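PDB 4D05: Atp-dependent DNA ligase from Psychromonas sp., which probably seals nicks in duplex DNA at the expense of ATP, passing through an enzyme-adenylate intermediate, with a minimized DNA-binding surface. Local coordinates for residues 212-218 with 245-251. Residues are numbered along the deposited sequence; the frame is centred on the assembly and turned at random.
Sequences FKIGSGF and IPRFASF
Phe212 turns its ring into the bend of residues 245-251, where Ile245, Pro246 and Ala249 meet it. Pro246 lays its CD over one ring face, offset toward the rim, a CH-pi contact 3.9 Å from the ring centroid to CD; proline suits the place because the hydrogens on CD, next to the ring nitrogen, are slightly polarised and can point into the pi face. Ile245 reaches CB of Phe212 with CG2, and Ala249 brings its methyl CB to 3.8 Å from CE2 of Phe212, short enough to let the backbone pass close by. With CG set between the backbone N and carbonyl carbon (chi1 61°), the ring lies where Pro246 CD can cover one of its faces. Were Phe212 an alanine, Pro246 would probably lose the aromatic face it covers, and a gap would be likely to open beside Ala249. Branched Ile214 adds CG2, packed against the backbone at Ser250 and Phe251.

Farther along, an aromatic pair forms between the two segments: the rings of Phe218 and Phe251 lie 18° from parallel but barely overlap, and CB of Phe251 sits over the Phe218 face.

One direct backbone hydrogen bond crosses, from Phe251 N to Ser216 O (2.9 Å, nearly straight at 174°), and a water bridges the backbones, accepting from Gly215 N and donating to Ala249 O. Gly217 suits its positive phi, and a side chain there would strike Phe251 O.

Strands 211-214 and 250-256 are the outermost strands of an antiparallel five-stranded sheet, so the contact brings its two edges together, consistent with closure of the OB-fold barrel. Tyr235 of strand 232-237 meets Phe212 edge-to-face, and helix 220-224 touches Phe218 and Phe251.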
loop_
_atom_site.group_PDB
_atom_site.type_symbol
_atom_site.label_atom_id
_atom_site.label_comp_id
_atom_site.label_asym_id
_atom_site.label_seq_id
_atom_site.Cartn_x
_atom_site.Cartn_y
_atom_site.Cartn_z
ATOM N N PHE A 212 -9.782 4.216 23.596
ATOM C CA PHE A 212 -10.828 4.970 22.893
ATOM C C PHE A 212 -12.060 4.153 22.666
ATOM O O PHE A 212 -12.048 2.915 22.793
ATOM C CB PHE A 212 -10.323 5.553 21.554
ATOM C CG PHE A 212 -9.875 4.521 20.571
ATOM C CD1 PHE A 212 -8.612 3.954 20.677
ATOM C CD2 PHE A 212 -10.725 4.101 19.546
ATOM C CE1 PHE A 212 -8.187 2.977 19.762
ATOM C CE2 PHE A 212 -10.321 3.158 18.615
ATOM C CZ PHE A 212 -9.040 2.579 18.735
ATOM N N LYS A 213 -13.138 4.868 22.356
ATOM C CA LYS A 213 -14.454 4.262 22.128
ATOM C C LYS A 213 -14.675 3.895 20.665
ATOM O O LYS A 213 -14.368 4.674 19.778
ATOM C CB LYS A 213 -15.526 5.266 22.550
ATOM C CG LYS A 213 -16.938 4.809 22.353
ATOM C CD LYS A 213 -17.935 5.832 22.861
ATOM C CE LYS A 213 -18.192 6.927 21.837
ATOM N NZ LYS A 213 -19.378 7.709 22.298
ATOM N N ILE A 214 -15.282 2.739 20.430
ATOM C CA ILE A 214 -15.752 2.333 19.122
ATOM C C ILE A 214 -17.227 1.994 19.217
ATOM O O ILE A 214 -17.610 1.033 19.918
ATOM C CB ILE A 214 -14.975 1.119 18.560
ATOM C CG1 ILE A 214 -13.508 1.474 18.366
ATOM C CG2 ILE A 214 -15.587 0.639 17.248
ATOM C CD1 ILE A 214 -12.657 0.265 17.998
ATOM N N GLY A 215 -18.062 2.786 18.530
ATOM C CA GLY A 215 -19.512 2.600 18.615
ATOM C C GLY A 215 -20.157 2.178 17.306
ATOM O O GLY A 215 -21.361 1.949 17.270
ATOM N N SER A 216 -19.369 2.092 16.235
ATOM C CA SER A 216 -19.898 1.744 14.912
ATOM C C SER A 216 -19.194 0.517 14.337
ATOM O O SER A 216 -18.124 0.136 14.789
ATOM C CB SER A 216 -19.737 2.934 13.951
ATOM O OG SER A 216 -20.586 3.984 14.417
ATOM N N GLY A 217 -19.803 -0.086 13.327
ATOM C CA GLY A 217 -19.243 -1.253 12.667
ATOM C C GLY A 217 -19.789 -2.570 13.218
ATOM O O GLY A 217 -19.323 -3.633 12.823
ATOM N N PHE A 218 -20.777 -2.514 14.116
ATOM C CA PHE A 218 -21.348 -3.717 14.697
ATOM C C PHE A 218 -22.628 -4.114 13.967
ATOM O O PHE A 218 -23.488 -3.266 13.694
ATOM C CB PHE A 218 -21.709 -3.496 16.171
ATOM C CG PHE A 218 -20.530 -3.140 17.020
ATOM C CD1 PHE A 218 -19.603 -4.116 17.390
ATOM C CD2 PHE A 218 -20.343 -1.852 17.458
ATOM C CE1 PHE A 218 -18.511 -3.776 18.191
ATOM C CE2 PHE A 218 -19.267 -1.528 18.236
ATOM C CZ PHE A 218 -18.355 -2.479 18.606
ATOM N N ILE A 245 -5.887 9.650 18.876
ATOM C CA ILE A 245 -6.963 8.681 18.773
ATOM C C ILE A 245 -7.215 8.353 17.293
ATOM O O ILE A 245 -7.334 9.265 16.463
ATOM C CB ILE A 245 -8.227 9.211 19.420
ATOM C CG1 ILE A 245 -7.961 9.459 20.910
ATOM C CG2 ILE A 245 -9.354 8.221 19.202
ATOM C CD1 ILE A 245 -9.036 10.260 21.653
ATOM N N PRO A 246 -7.303 7.059 16.940
ATOM C CA PRO A 246 -7.651 6.755 15.539
ATOM C C PRO A 246 -8.972 7.401 15.126
ATOM O O PRO A 246 -9.979 7.332 15.844
ATOM C CB PRO A 246 -7.765 5.218 15.521
ATOM C CG PRO A 246 -6.844 4.779 16.659
ATOM C CD PRO A 246 -7.047 5.846 17.724
ATOM N N ARG A 247 -8.951 8.039 13.963
ATOM C CA ARG A 247 -10.072 8.829 13.505
ATOM C C ARG A 247 -11.075 7.979 12.720
ATOM O O ARG A 247 -10.705 7.122 11.914
ATOM C CB ARG A 247 -9.524 9.990 12.648
ATOM C CG ARG A 247 -10.377 11.235 12.601
ATOM C CD ARG A 247 -9.621 12.424 11.905
ATOM N NE ARG A 247 -9.056 11.971 10.645
ATOM C CZ ARG A 247 -7.977 12.467 10.055
ATOM N NH1 ARG A 247 -7.288 13.477 10.603
ATOM N NH2 ARG A 247 -7.585 11.932 8.902
ATOM N N PHE A 248 -12.357 8.216 12.973
ATOM C CA PHE A 248 -13.457 7.504 12.306
ATOM C C PHE A 248 -13.329 5.997 12.512
ATOM O O PHE A 248 -13.540 5.216 11.597
ATOM C CB PHE A 248 -13.493 7.862 10.809
ATOM C CG PHE A 248 -13.467 9.341 10.562
ATOM C CD1 PHE A 248 -14.341 10.182 11.246
ATOM C CD2 PHE A 248 -12.572 9.899 9.659
ATOM C CE1 PHE A 248 -14.292 11.539 11.040
ATOM C CE2 PHE A 248 -12.534 11.260 9.450
ATOM C CZ PHE A 248 -13.393 12.072 10.133
ATOM N N ALA A 249 -12.988 5.596 13.734
ATOM C CA ALA A 249 -12.736 4.200 14.043
ATOM C C ALA A 249 -14.037 3.379 14.087
ATOM O O ALA A 249 -15.068 3.842 14.589
ATOM C CB ALA A 249 -12.027 4.119 15.355
ATOM N N SER A 250 -13.986 2.194 13.505
ATOM C CA SER A 250 -15.119 1.298 13.490
ATOM C C SER A 250 -14.619 -0.129 13.722
ATOM O O SER A 250 -13.481 -0.458 13.441
ATOM C CB SER A 250 -15.875 1.399 12.160
ATOM O OG SER A 250 -15.023 1.031 11.099
ATOM N N PHE A 251 -15.514 -0.969 14.194
ATOM C CA PHE A 251 -15.220 -2.361 14.483
ATOM C C PHE A 251 -15.187 -3.166 13.205
ATOM O O PHE A 251 -16.093 -3.042 12.378
ATOM C CB PHE A 251 -16.288 -2.930 15.422
ATOM C CG PHE A 251 -16.114 -4.409 15.735
ATOM C CD1 PHE A 251 -15.127 -4.827 16.601
ATOM C CD2 PHE A 251 -16.958 -5.350 15.198
ATOM C CE1 PHE A 251 -14.965 -6.175 16.881
ATOM C CE2 PHE A 251 -16.807 -6.695 15.486
ATOM C CZ PHE A 251 -15.826 -7.105 16.324
HETATM O O HOH W 1 -16.963 3.931 16.221
#